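Local coordinates for putative nucleoprotein (Infectious salmon anemia virus, PDB 4EWC) that encapsidates the negative-strand viral RNA genome, protecting it from nucleases and forming the ribonucleoprotein that serves as template for transcription and replication, at residues A[269-274]-A[442-447]; A[386-391]-A[449-454]; A[159-164]-A[227-232]; A[153-158]-A[396-401]; A[144-149]-A[241-246]. All coordinates share one frame; numbering follows the deposited sequence.

Contacts 1 and 2 lie near the centre of the chain, with centres about 10 Å apart, and are buried; they share helix 438-449 and its end. Contacts 3 and 5 are only partly buried and lie farther out, while contact 4, also peripheral, is buried. Helix 142-162 is common to contacts 3, 4 and 5, giving its end to 227-232, its middle to 396-401 and its beginning to 241-246. Chemistry follows place. Side chains in contacts 1, 3 and 4 meet through apolar groups, with one water between backbone carbonyls in contact 4. A lysine bonds a helix-end carbonyl in contact 2, beside the second subunit, whereas contact 5 combines an asparagine-backbone pair with a cation-pi stack.

Contact 1: A[269-274]-A[442-447]; sequences LSADQL and RTCVAV
The flat group that matters between Ser270 and Val447 is a peptide, not a ring: CG1 of Val447 sits over one face of the Ser270-Ala271 amide plane, 3.3 Å from Ser270 O and 4.0 Å from Ala271 N. From the other side of the peptide plane, Gln273 N gives Ser270 O a weak bond, part of the tight turning that leads into the short helix 272-275. The setting is the buried helical core of the nucleoprotein, where helix 438-449 packs against the turn joining helix 253-269 to helix 272-275. Val447 reaches the peptide because CG1 stands anti to its own backbone N (chi1 154°), and this aims the methyl across the gap. Small residues keep the two backbones near one another. Ala271 and Cys444 have CA atoms 5.3 Å apart, and CB of Ala271 rests 4.4 Å from CB of Cys444.

One turn farther on, Leu274 points toward helix 438-449 and crosses the side chain of Thr443 at about a right angle. Its CD2 branch does the touching, with SG of Cys444 and CG2 of Val447 also close by. The polar ends are directed to other partners: Ser270 OG bonds Ser267 O, and Thr443 OG1 bonds Glu468 O and Ser439 O, so the threonine offers its methyl to the leucine. Trp174 covers Cys444 from helix 174-188, and Ile460 of helix 457-463 lies against Val447. The leucine and threonine meet methyl to methyl, Leu274 CD2 lying 3.5 Å from Thr443 CG2.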
# COMPACT_ATOMS: atom_id res chain seq x y z
N LEU A 269 -21.16 -11.42 8.45
CA LEU A 269 -20.24 -12.42 8.97
C LEU A 269 -18.81 -12.23 8.48
O LEU A 269 -17.90 -12.84 9.03
CB LEU A 269 -20.71 -13.82 8.59
CG LEU A 269 -22.01 -14.26 9.21
CD1 LEU A 269 -22.31 -15.67 8.75
CD2 LEU A 269 -21.96 -14.17 10.72
N SER A 270 -18.60 -11.41 7.46
CA SER A 270 -17.26 -11.27 6.89
C SER A 270 -16.28 -10.61 7.87
O SER A 270 -15.07 -10.76 7.74
CB SER A 270 -17.28 -10.58 5.52
OG SER A 270 -17.81 -9.27 5.60
N ALA A 271 -16.81 -9.91 8.87
CA ALA A 271 -15.96 -9.28 9.87
C ALA A 271 -15.33 -10.32 10.77
O ALA A 271 -14.21 -10.14 11.26
CB ALA A 271 -16.73 -8.26 10.69
N ASP A 272 -16.02 -11.43 10.98
CA ASP A 272 -15.44 -12.54 11.75
C ASP A 272 -14.24 -13.14 11.07
O ASP A 272 -13.29 -13.56 11.73
CB ASP A 272 -16.47 -13.63 12.00
CG ASP A 272 -17.74 -13.10 12.63
OD1 ASP A 272 -17.74 -11.95 13.16
OD2 ASP A 272 -18.76 -13.84 12.59
N GLN A 273 -14.27 -13.20 9.74
CA GLN A 273 -13.14 -13.78 9.04
C GLN A 273 -11.94 -12.86 9.09
O GLN A 273 -10.84 -13.27 8.76
CB GLN A 273 -13.51 -14.14 7.60
CG GLN A 273 -13.97 -15.55 7.47
CD GLN A 273 -14.29 -15.89 6.05
OE1 GLN A 273 -15.33 -15.48 5.53
NE2 GLN A 273 -13.39 -16.62 5.40
N LEU A 274 -12.15 -11.61 9.49
CA LEU A 274 -11.02 -10.74 9.80
C LEU A 274 -10.29 -11.33 11.01
O LEU A 274 -9.05 -11.42 11.03
CB LEU A 274 -11.50 -9.33 10.09
CG LEU A 274 -10.43 -8.30 10.45
CD1 LEU A 274 -9.27 -8.44 9.53
CD2 LEU A 274 -11.02 -6.91 10.33
N ARG A 442 -13.56 0.66 12.14
CA ARG A 442 -13.59 1.11 10.75
C ARG A 442 -13.17 -0.00 9.76
O ARG A 442 -13.75 -0.13 8.68
CB ARG A 442 -12.75 2.37 10.57
CG ARG A 442 -13.33 3.54 11.35
CD ARG A 442 -12.49 4.79 11.26
NE ARG A 442 -12.71 5.48 10.01
CZ ARG A 442 -13.75 6.28 9.77
NH1 ARG A 442 -14.65 6.50 10.71
NH2 ARG A 442 -13.87 6.85 8.58
N THR A 443 -12.20 -0.82 10.16
CA THR A 443 -11.79 -1.97 9.37
C THR A 443 -12.91 -3.01 9.28
O THR A 443 -13.08 -3.66 8.25
CB THR A 443 -10.48 -2.62 9.92
OG1 THR A 443 -9.41 -1.66 9.92
CG2 THR A 443 -10.05 -3.78 9.07
N CYS A 444 -13.69 -3.16 10.34
CA CYS A 444 -14.76 -4.14 10.39
C CYS A 444 -15.94 -3.74 9.49
O CYS A 444 -16.65 -4.59 8.94
CB CYS A 444 -15.24 -4.31 11.82
SG CYS A 444 -14.13 -5.31 12.76
N VAL A 445 -16.13 -2.43 9.39
CA VAL A 445 -17.12 -1.84 8.54
C VAL A 445 -16.69 -2.02 7.08
O VAL A 445 -17.49 -2.47 6.25
CB VAL A 445 -17.29 -0.34 8.89
CG1 VAL A 445 -17.97 0.46 7.76
CG2 VAL A 445 -18.05 -0.20 10.19
N ALA A 446 -15.44 -1.66 6.79
CA ALA A 446 -14.89 -1.76 5.45
C ALA A 446 -15.06 -3.17 4.93
O ALA A 446 -15.58 -3.39 3.83
CB ALA A 446 -13.42 -1.39 5.46
N VAL A 447 -14.60 -4.13 5.73
CA VAL A 447 -14.67 -5.53 5.36
C VAL A 447 -16.13 -5.99 5.05
O VAL A 447 -16.35 -6.67 4.06
CB VAL A 447 -13.94 -6.41 6.40
CG1 VAL A 447 -14.48 -7.84 6.44
CG2 VAL A 447 -12.45 -6.40 6.12

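Contact 2: A[386-391]-A[449-454]; sequences TTKCFI and MVATAF
Lys388 NZ donates to Val450 O at 2.7 Å, approaching within ten degrees of the direction in which the carbonyl points (C=O...N angle 170°). The lysine arrives there by a bent path: CG lies between the backbone N and the carbonyl carbon, and a second turn at chi3 (73°) brings the ammonium group over residues 450-452. On the way its CD passes 4.0 Å from CB of Ala451, while NZ also lies 3.6 Å from Thr452 CG2. Two residues along, Phe390 offers a ring edge: CD1 comes 3.1 Å from Met449 O, and this oxygen lies in the plane of the ring. Met449, modelled as selenomethionine, sets its CG 3.8 Å from Ile391 O and extends onto helix 417-425.

Farther out, Lys388 NZ also bonds Ser521 O of the second subunit, whose Phe522 packs on the same side chain, so this buried amine joins two chains. Its charge, close to the C-terminal end of helix 438-449, is probably favourable there. What presents the Val450 carbonyl is the way that helix stops. Ala451 takes positive phi (53°), with Ala451 N bonded to Ser448 O and Thr452 N to Val447 O; Thr452 OG1 then accepts from Phe454 N in an ST turn. The bond pattern is that of a Schellman motif, here with Ala451 as its C-prime residue.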
# COMPACT_ATOMS: atom_id res chain seq x y z
N THR A 386 -18.01 -15.24 -7.96
CA THR A 386 -18.38 -14.82 -6.62
C THR A 386 -19.59 -13.90 -6.66
O THR A 386 -19.61 -12.92 -7.39
CB THR A 386 -17.23 -14.07 -5.94
OG1 THR A 386 -16.04 -14.85 -6.03
CG2 THR A 386 -17.55 -13.81 -4.48
N THR A 387 -20.59 -14.22 -5.87
CA THR A 387 -21.73 -13.35 -5.73
C THR A 387 -21.71 -12.75 -4.32
O THR A 387 -21.11 -13.33 -3.43
CB THR A 387 -23.06 -14.08 -6.05
OG1 THR A 387 -24.16 -13.20 -5.81
CG2 THR A 387 -23.24 -15.26 -5.18
N LYS A 388 -22.33 -11.57 -4.16
CA LYS A 388 -22.33 -10.80 -2.90
C LYS A 388 -23.08 -9.49 -3.11
O LYS A 388 -23.34 -9.09 -4.25
CB LYS A 388 -20.91 -10.44 -2.46
CG LYS A 388 -20.25 -9.43 -3.40
CD LYS A 388 -18.96 -8.91 -2.86
CE LYS A 388 -17.84 -9.94 -2.92
NZ LYS A 388 -16.63 -9.49 -2.19
N CYS A 389 -23.43 -8.82 -2.02
CA CYS A 389 -24.01 -7.47 -2.07
C CYS A 389 -23.17 -6.42 -1.35
O CYS A 389 -22.34 -6.72 -0.48
CB CYS A 389 -25.44 -7.44 -1.53
SG CYS A 389 -25.55 -7.58 0.23
N PHE A 390 -23.42 -5.17 -1.70
CA PHE A 390 -22.74 -4.04 -1.09
C PHE A 390 -23.74 -3.23 -0.25
O PHE A 390 -24.49 -2.39 -0.77
CB PHE A 390 -22.07 -3.19 -2.16
CG PHE A 390 -21.09 -3.96 -2.99
CD1 PHE A 390 -19.90 -4.44 -2.42
CD2 PHE A 390 -21.36 -4.27 -4.32
CE1 PHE A 390 -19.00 -5.18 -3.18
CE2 PHE A 390 -20.46 -5.01 -5.07
CZ PHE A 390 -19.28 -5.46 -4.50
N ILE A 391 -23.78 -3.50 1.05
CA ILE A 391 -24.70 -2.78 1.91
C ILE A 391 -23.96 -2.04 2.99
O ILE A 391 -22.89 -2.48 3.42
CB ILE A 391 -25.79 -3.69 2.56
CG1 ILE A 391 -25.14 -4.80 3.39
CG2 ILE A 391 -26.78 -4.17 1.52
CD1 ILE A 391 -26.14 -5.64 4.19
N MSE A 449 -18.62 -3.98 4.07
CA MSE A 449 -19.02 -3.27 2.86
C MSE A 449 -18.61 -3.98 1.57
O MSE A 449 -19.38 -4.02 0.61
CB MSE A 449 -18.57 -1.82 2.87
CG MSE A 449 -19.38 -0.97 3.84
SE MSE A 449 -18.86 0.91 3.71
CE MSE A 449 -20.09 1.27 2.23
N VAL A 450 -17.42 -4.56 1.55
CA VAL A 450 -16.96 -5.30 0.40
C VAL A 450 -17.21 -6.78 0.58
O VAL A 450 -16.88 -7.60 -0.29
CB VAL A 450 -15.49 -5.01 0.09
CG1 VAL A 450 -15.32 -3.52 -0.19
CG2 VAL A 450 -14.59 -5.51 1.25
N ALA A 451 -17.81 -7.12 1.73
CA ALA A 451 -18.24 -8.49 2.02
C ALA A 451 -17.14 -9.54 1.87
O ALA A 451 -17.40 -10.64 1.38
CB ALA A 451 -19.44 -8.88 1.15
N THR A 452 -15.93 -9.20 2.28
CA THR A 452 -14.82 -10.16 2.21
C THR A 452 -13.61 -9.76 3.03
O THR A 452 -13.12 -8.64 2.93
CB THR A 452 -14.37 -10.47 0.75
OG1 THR A 452 -13.40 -11.52 0.77
CG2 THR A 452 -13.82 -9.20 0.04
N ALA A 453 -13.11 -10.68 3.85
CA ALA A 453 -11.88 -10.40 4.60
C ALA A 453 -10.64 -10.44 3.70
O ALA A 453 -9.55 -10.08 4.14
CB ALA A 453 -11.71 -11.36 5.78
N PHE A 454 -10.80 -10.85 2.45
CA PHE A 454 -9.63 -11.11 1.62
C PHE A 454 -9.40 -10.05 0.58
O PHE A 454 -8.65 -10.27 -0.38
CB PHE A 454 -9.73 -12.52 1.01
CG PHE A 454 -9.97 -13.57 2.04
CD1 PHE A 454 -9.04 -13.79 3.05
CD2 PHE A 454 -11.15 -14.28 2.07
CE1 PHE A 454 -9.26 -14.72 4.02
CE2 PHE A 454 -11.38 -15.23 3.06
CZ PHE A 454 -10.43 -15.44 4.03

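Contact 3: A[159-164]-A[227-232]; sequences TTFFSA and NDLKAA
CH-pi contact dominates between Phe161 and Leu229: CD1 of the leucine lies 4.0 Å from the ring centroid and only 6° off the ring normal, squarely over one face. The two side chains cross at about a right angle. Phe161 is carried across to helix 226-236 by CG standing anti to its backbone N (chi1 -172°).

At the edge of the same ring, and in its plane, is Asp228, its CB 3.6 Å from CE2. The backbone of helix 226-236 also approaches closely, with Leu229 N 3.4 Å from Phe161 CE2.

Apolar packing completes the set. Ala232, a turn later, brings its CB to 4.2 Å from CD2 of Phe161. Through the other leucine branch, Leu229 CD2 rests 4.0 Å from CZ of Phe162, whose ring has CD1 of Phe161 over the centre of one face. Behind them, Ile183 of helix 174-188 touches both Phe162 and Leu229, joining three helices at the end of helix 142-162.

The apolar character is consistent with the transmembrane prediction for the segment that includes 159-164, yet here its aromatic residues pack against other helices of the folded protein.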
# COMPACT_ATOMS: atom_id res chain seq x y z
N THR A 159 -36.96 -3.06 13.29
CA THR A 159 -36.93 -1.87 14.10
C THR A 159 -38.01 -1.98 15.17
O THR A 159 -37.75 -1.75 16.36
CB THR A 159 -37.13 -0.58 13.31
OG1 THR A 159 -35.92 -0.24 12.63
CG2 THR A 159 -37.50 0.58 14.27
N THR A 160 -39.20 -2.38 14.74
CA THR A 160 -40.37 -2.50 15.61
C THR A 160 -40.24 -3.58 16.69
O THR A 160 -40.52 -3.34 17.87
CB THR A 160 -41.63 -2.73 14.77
OG1 THR A 160 -42.01 -1.49 14.16
CG2 THR A 160 -42.77 -3.27 15.61
N PHE A 161 -39.81 -4.76 16.28
CA PHE A 161 -39.59 -5.84 17.22
C PHE A 161 -38.62 -5.43 18.32
O PHE A 161 -38.91 -5.61 19.50
CB PHE A 161 -39.08 -7.10 16.51
CG PHE A 161 -39.03 -8.31 17.39
CD1 PHE A 161 -37.97 -8.50 18.27
CD2 PHE A 161 -40.04 -9.26 17.37
CE1 PHE A 161 -37.91 -9.62 19.08
CE2 PHE A 161 -39.99 -10.37 18.18
CZ PHE A 161 -38.92 -10.55 19.04
N PHE A 162 -37.49 -4.86 17.94
CA PHE A 162 -36.45 -4.59 18.93
C PHE A 162 -36.65 -3.33 19.78
O PHE A 162 -35.87 -3.06 20.68
CB PHE A 162 -35.05 -4.68 18.30
CG PHE A 162 -34.66 -6.08 17.96
CD1 PHE A 162 -34.01 -6.87 18.90
CD2 PHE A 162 -35.00 -6.64 16.73
CE1 PHE A 162 -33.67 -8.19 18.59
CE2 PHE A 162 -34.68 -7.95 16.43
CZ PHE A 162 -34.01 -8.72 17.35
N SER A 163 -37.71 -2.60 19.48
CA SER A 163 -38.12 -1.41 20.23
C SER A 163 -38.73 -1.84 21.55
O SER A 163 -38.89 -1.04 22.47
CB SER A 163 -39.15 -0.63 19.46
OG SER A 163 -38.61 -0.15 18.25
N ALA A 164 -39.10 -3.12 21.60
CA ALA A 164 -39.61 -3.74 22.81
C ALA A 164 -38.45 -4.04 23.74
O ALA A 164 -38.60 -4.09 24.95
CB ALA A 164 -40.32 -5.03 22.47
N ASN A 227 -39.40 -17.41 18.74
CA ASN A 227 -40.66 -17.67 18.03
C ASN A 227 -41.33 -16.38 17.59
O ASN A 227 -41.81 -16.27 16.47
CB ASN A 227 -41.65 -18.44 18.89
CG ASN A 227 -41.14 -19.80 19.27
OD1 ASN A 227 -39.98 -20.13 19.04
ND2 ASN A 227 -42.00 -20.61 19.88
N ASP A 228 -41.38 -15.41 18.49
CA ASP A 228 -41.93 -14.12 18.13
C ASP A 228 -41.11 -13.54 16.99
O ASP A 228 -41.66 -13.05 16.00
CB ASP A 228 -41.95 -13.15 19.32
CG ASP A 228 -42.82 -13.64 20.45
OD1 ASP A 228 -43.60 -14.59 20.23
OD2 ASP A 228 -42.73 -13.07 21.56
N LEU A 229 -39.79 -13.62 17.12
CA LEU A 229 -38.90 -13.07 16.11
C LEU A 229 -39.07 -13.76 14.76
O LEU A 229 -39.04 -13.11 13.71
CB LEU A 229 -37.44 -13.12 16.56
CG LEU A 229 -36.52 -12.44 15.53
CD1 LEU A 229 -37.09 -11.07 15.12
CD2 LEU A 229 -35.07 -12.33 16.01
N LYS A 230 -39.24 -15.07 14.78
CA LYS A 230 -39.40 -15.85 13.58
C LYS A 230 -40.72 -15.50 12.88
O LYS A 230 -40.75 -15.18 11.70
CB LYS A 230 -39.36 -17.34 13.91
CG LYS A 230 -39.64 -18.24 12.74
CD LYS A 230 -39.80 -19.66 13.18
CE LYS A 230 -39.79 -20.58 11.96
NZ LYS A 230 -39.82 -22.02 12.31
N ALA A 231 -41.81 -15.56 13.65
CA ALA A 231 -43.15 -15.24 13.16
C ALA A 231 -43.25 -13.83 12.57
O ALA A 231 -43.90 -13.63 11.53
CB ALA A 231 -44.18 -15.42 14.29
N ALA A 232 -42.62 -12.87 13.24
CA ALA A 232 -42.60 -11.49 12.80
C ALA A 232 -41.88 -11.37 11.46
O ALA A 232 -42.36 -10.71 10.53
CB ALA A 232 -41.91 -10.62 13.84

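Contact 4: A[153-158]-A[396-401]; sequences MVFPAL and SLMMYI
Phe155 stands nearly perpendicular to the side chains of Leu397, Met398 and Ile401, its ring directed at helix 394-402. The contacts divide along the phenylalanine. Far out on the ring, CE2 lies 3.5 Å from Leu397 CG, with the leucine's CD2 equally near; closer in, CD2 meets Met398 CG at 3.6 Å; at the root, Phe155 CB touches CD1 of Ile401, also at 3.6 Å. All three approach the ring obliquely. One face has a neighbour from its own helix, CD1 of Leu158, placed toward the rim. Such an arrangement suits the orthogonal packing of two helices, whose local axes cross at -90° and come within 9.5 Å. Helix 142-162 is kinked here, because Pro156 has no N-H to give to the preceding turn; the proline ring instead packs CG against CG2 of Ile401, 3.8 Å away.

Met398, modelled as selenomethionine, touches Phe155 with its CG, while the bend at chi3 (103°) carries CE to 3.7 Å from Leu158 CB. Ile151 extends the same apolar surface toward Leu397 and Ile401, and Ile422 of helix 417-425 lies against Leu397 as well. Beside this hydrocarbon a single water donates to Met398 O at 3.1 Å and, more weakly, to Phe155 O, a carbonyl that also takes a weak bond from Thr159 OG1.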
# COMPACT_ATOMS: atom_id res chain seq x y z
N MSE A 153 -38.77 -4.12 3.59
CA MSE A 153 -39.91 -4.70 4.31
C MSE A 153 -39.50 -5.35 5.62
O MSE A 153 -40.24 -5.29 6.60
CB MSE A 153 -40.69 -5.70 3.43
CG MSE A 153 -41.58 -5.00 2.41
SE MSE A 153 -42.60 -6.27 1.35
CE MSE A 153 -43.77 -6.91 2.74
N VAL A 154 -38.31 -5.96 5.64
CA VAL A 154 -37.85 -6.68 6.82
C VAL A 154 -37.28 -5.74 7.87
O VAL A 154 -37.66 -5.82 9.04
CB VAL A 154 -36.86 -7.83 6.43
CG1 VAL A 154 -36.18 -8.49 7.66
CG2 VAL A 154 -37.58 -8.89 5.58
N PHE A 155 -36.40 -4.82 7.48
CA PHE A 155 -35.76 -3.90 8.45
C PHE A 155 -36.72 -3.07 9.34
O PHE A 155 -36.49 -2.97 10.55
CB PHE A 155 -34.69 -3.02 7.78
CG PHE A 155 -33.36 -3.72 7.58
CD1 PHE A 155 -33.32 -5.00 7.02
CD2 PHE A 155 -32.16 -3.12 7.94
CE1 PHE A 155 -32.10 -5.67 6.84
CE2 PHE A 155 -30.93 -3.77 7.76
CZ PHE A 155 -30.91 -5.04 7.21
N PRO A 156 -37.80 -2.49 8.76
CA PRO A 156 -38.78 -1.82 9.64
C PRO A 156 -39.35 -2.77 10.69
O PRO A 156 -39.49 -2.39 11.85
CB PRO A 156 -39.88 -1.38 8.68
CG PRO A 156 -39.16 -1.17 7.37
CD PRO A 156 -38.09 -2.24 7.33
N ALA A 157 -39.63 -4.01 10.30
CA ALA A 157 -40.16 -5.01 11.23
C ALA A 157 -39.14 -5.36 12.30
O ALA A 157 -39.52 -5.68 13.44
CB ALA A 157 -40.57 -6.25 10.49
N LEU A 158 -37.86 -5.30 11.95
CA LEU A 158 -36.81 -5.47 12.94
C LEU A 158 -36.74 -4.25 13.85
O LEU A 158 -36.49 -4.39 15.04
CB LEU A 158 -35.44 -5.70 12.28
CG LEU A 158 -35.23 -6.96 11.47
CD1 LEU A 158 -33.88 -6.89 10.77
CD2 LEU A 158 -35.34 -8.21 12.36
N SER A 396 -26.79 1.46 10.58
CA SER A 396 -26.94 2.58 9.65
C SER A 396 -28.19 2.37 8.81
O SER A 396 -29.00 3.27 8.64
CB SER A 396 -25.71 2.71 8.76
OG SER A 396 -24.58 3.14 9.51
N LEU A 397 -28.33 1.15 8.30
CA LEU A 397 -29.44 0.79 7.43
C LEU A 397 -30.79 0.91 8.16
O LEU A 397 -31.74 1.49 7.64
CB LEU A 397 -29.21 -0.62 6.89
CG LEU A 397 -29.91 -1.17 5.64
CD1 LEU A 397 -30.09 -0.12 4.57
CD2 LEU A 397 -29.11 -2.34 5.08
N MSE A 398 -30.85 0.42 9.39
CA MSE A 398 -32.05 0.52 10.20
C MSE A 398 -32.39 1.96 10.48
O MSE A 398 -33.56 2.35 10.36
CB MSE A 398 -31.84 -0.25 11.49
CG MSE A 398 -32.08 -1.73 11.27
SE MSE A 398 -31.42 -2.77 12.81
CE MSE A 398 -33.14 -3.13 13.68
N MSE A 399 -31.39 2.77 10.85
CA MSE A 399 -31.61 4.20 11.11
C MSE A 399 -32.16 4.92 9.88
O MSE A 399 -33.08 5.71 9.97
CB MSE A 399 -30.30 4.88 11.54
CG MSE A 399 -29.92 4.71 12.97
SE MSE A 399 -28.19 5.60 13.35
CE MSE A 399 -28.66 7.42 12.77
N TYR A 400 -31.54 4.65 8.74
CA TYR A 400 -31.83 5.35 7.51
C TYR A 400 -33.28 5.11 7.13
O TYR A 400 -34.00 6.05 6.80
CB TYR A 400 -30.85 4.91 6.43
CG TYR A 400 -31.03 5.53 5.07
CD1 TYR A 400 -30.42 6.73 4.74
CD2 TYR A 400 -31.78 4.89 4.09
CE1 TYR A 400 -30.58 7.30 3.49
CE2 TYR A 400 -31.95 5.44 2.85
CZ TYR A 400 -31.36 6.65 2.55
OH TYR A 400 -31.54 7.21 1.30
N ILE A 401 -33.71 3.85 7.24
CA ILE A 401 -35.11 3.49 7.05
C ILE A 401 -36.04 4.06 8.15
O ILE A 401 -37.14 4.53 7.84
CB ILE A 401 -35.28 1.98 6.96
CG1 ILE A 401 -34.41 1.44 5.82
CG2 ILE A 401 -36.73 1.61 6.71
CD1 ILE A 401 -34.35 -0.07 5.77
O HOH W 1 -35.71 0.11 10.14

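Contact 5: A[144-149]-A[241-246]; sequences AYNLSL and SDYRKG
Loop 241-246, extended from Tyr243 onward, passes the first turns of helix 142-162 with its backbone nearest at Tyr243 and Asn146, CA atoms 5.5 Å apart. Asn146, on the helix, holds the backbone of one loop residue by a bidentate amide-to-backbone pair. Its OD1 accepts from Arg244 N at 2.9 Å, the donor lying in the carbonyl plane on a lone pair, and its ND2 gives to Arg244 O at 3.0 Å with an N-H...O angle of 158°. The two bonds together fix the rotation of the buried amide, which is turned 71° against the Tyr243 ring beside it.

Besides these bonds, the guanidinium of Arg244 lies flat on the Tyr145 ring in a cation-pi stack, CZ 3.7 Å from the centroid and planes 16° apart. The arginine chain, extended from CG to NE, runs over that face, and NE sits above the ring centre. Asp242 O occupies the ring edge in plane. The carboxylate of Asp242 turns back to bond Lys239 N, within a probable nuclear localization signal. On the inner side Ile256 of helix 253-269 touches both Asn146 and Tyr243. Next to Tyr145, Leu149 presses CD2 to 3.6 Å from Asp242 CB.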
# COMPACT_ATOMS: atom_id res chain seq x y z
N ALA A 144 -31.27 -7.68 -7.44
CA ALA A 144 -31.08 -6.41 -6.77
C ALA A 144 -32.40 -5.86 -6.24
O ALA A 144 -32.51 -5.48 -5.07
CB ALA A 144 -30.43 -5.41 -7.70
N TYR A 145 -33.41 -5.82 -7.12
CA TYR A 145 -34.72 -5.30 -6.75
C TYR A 145 -35.34 -6.10 -5.61
O TYR A 145 -35.99 -5.55 -4.72
CB TYR A 145 -35.67 -5.28 -7.97
CG TYR A 145 -37.07 -4.88 -7.61
CD1 TYR A 145 -37.44 -3.53 -7.52
CD2 TYR A 145 -38.05 -5.84 -7.33
CE1 TYR A 145 -38.74 -3.16 -7.19
CE2 TYR A 145 -39.34 -5.47 -6.99
CZ TYR A 145 -39.68 -4.13 -6.92
OH TYR A 145 -40.96 -3.76 -6.58
N ASN A 146 -35.12 -7.42 -5.64
CA ASN A 146 -35.64 -8.32 -4.62
C ASN A 146 -34.99 -8.09 -3.27
O ASN A 146 -35.66 -8.09 -2.24
CB ASN A 146 -35.47 -9.77 -5.05
CG ASN A 146 -36.43 -10.16 -6.16
OD1 ASN A 146 -37.41 -9.45 -6.42
ND2 ASN A 146 -36.17 -11.28 -6.81
N LEU A 147 -33.68 -7.89 -3.31
CA LEU A 147 -32.92 -7.62 -2.10
C LEU A 147 -33.34 -6.27 -1.51
O LEU A 147 -33.51 -6.18 -0.30
CB LEU A 147 -31.41 -7.69 -2.36
CG LEU A 147 -30.53 -7.34 -1.14
CD1 LEU A 147 -30.68 -8.35 -0.01
CD2 LEU A 147 -29.08 -7.20 -1.56
N SER A 148 -33.53 -5.24 -2.33
CA SER A 148 -34.00 -3.95 -1.81
C SER A 148 -35.41 -4.03 -1.26
O SER A 148 -35.75 -3.36 -0.28
CB SER A 148 -33.93 -2.84 -2.85
OG SER A 148 -32.60 -2.48 -3.13
N LEU A 149 -36.24 -4.85 -1.90
CA LEU A 149 -37.61 -5.02 -1.44
C LEU A 149 -37.59 -5.72 -0.09
O LEU A 149 -38.20 -5.26 0.88
CB LEU A 149 -38.42 -5.84 -2.45
CG LEU A 149 -39.87 -6.06 -2.05
CD1 LEU A 149 -40.47 -4.73 -1.67
CD2 LEU A 149 -40.68 -6.70 -3.16
N SER A 241 -45.32 -12.89 -4.71
CA SER A 241 -45.80 -12.02 -5.79
C SER A 241 -45.11 -10.68 -5.76
O SER A 241 -45.03 -10.00 -6.78
CB SER A 241 -47.33 -11.84 -5.74
OG SER A 241 -47.74 -11.24 -4.53
N ASP A 242 -44.59 -10.32 -4.60
CA ASP A 242 -43.89 -9.04 -4.45
C ASP A 242 -42.58 -9.01 -5.25
O ASP A 242 -42.22 -7.98 -5.81
CB ASP A 242 -43.63 -8.76 -2.96
CG ASP A 242 -44.91 -8.46 -2.20
OD1 ASP A 242 -45.83 -7.87 -2.81
OD2 ASP A 242 -45.00 -8.82 -0.99
N TYR A 243 -41.90 -10.16 -5.32
CA TYR A 243 -40.62 -10.28 -6.01
C TYR A 243 -40.74 -10.30 -7.55
O TYR A 243 -41.73 -10.77 -8.10
CB TYR A 243 -39.91 -11.56 -5.59
CG TYR A 243 -39.54 -11.67 -4.14
CD1 TYR A 243 -38.67 -10.76 -3.55
CD2 TYR A 243 -40.01 -12.72 -3.35
CE1 TYR A 243 -38.31 -10.86 -2.22
CE2 TYR A 243 -39.65 -12.85 -2.02
CZ TYR A 243 -38.80 -11.92 -1.45
OH TYR A 243 -38.43 -12.02 -0.14
N ARG A 244 -39.69 -9.82 -8.21
CA ARG A 244 -39.51 -10.04 -9.64
C ARG A 244 -38.79 -11.36 -9.87
O ARG A 244 -37.68 -11.58 -9.36
CB ARG A 244 -38.73 -8.91 -10.29
CG ARG A 244 -39.39 -7.56 -10.14
CD ARG A 244 -38.62 -6.53 -10.93
NE ARG A 244 -39.06 -5.18 -10.61
CZ ARG A 244 -38.40 -4.08 -10.95
NH1 ARG A 244 -37.26 -4.17 -11.62
NH2 ARG A 244 -38.87 -2.91 -10.61
N LYS A 245 -39.43 -12.25 -10.62
CA LYS A 245 -38.87 -13.54 -10.94
C LYS A 245 -39.00 -13.74 -12.45
O LYS A 245 -39.95 -13.26 -13.05
CB LYS A 245 -39.61 -14.64 -10.19
N GLY A 246 -38.04 -14.44 -13.05
CA GLY A 246 -38.07 -14.69 -14.48
C GLY A 246 -39.23 -15.60 -14.81
O GLY A 246 -39.79 -16.25 -13.93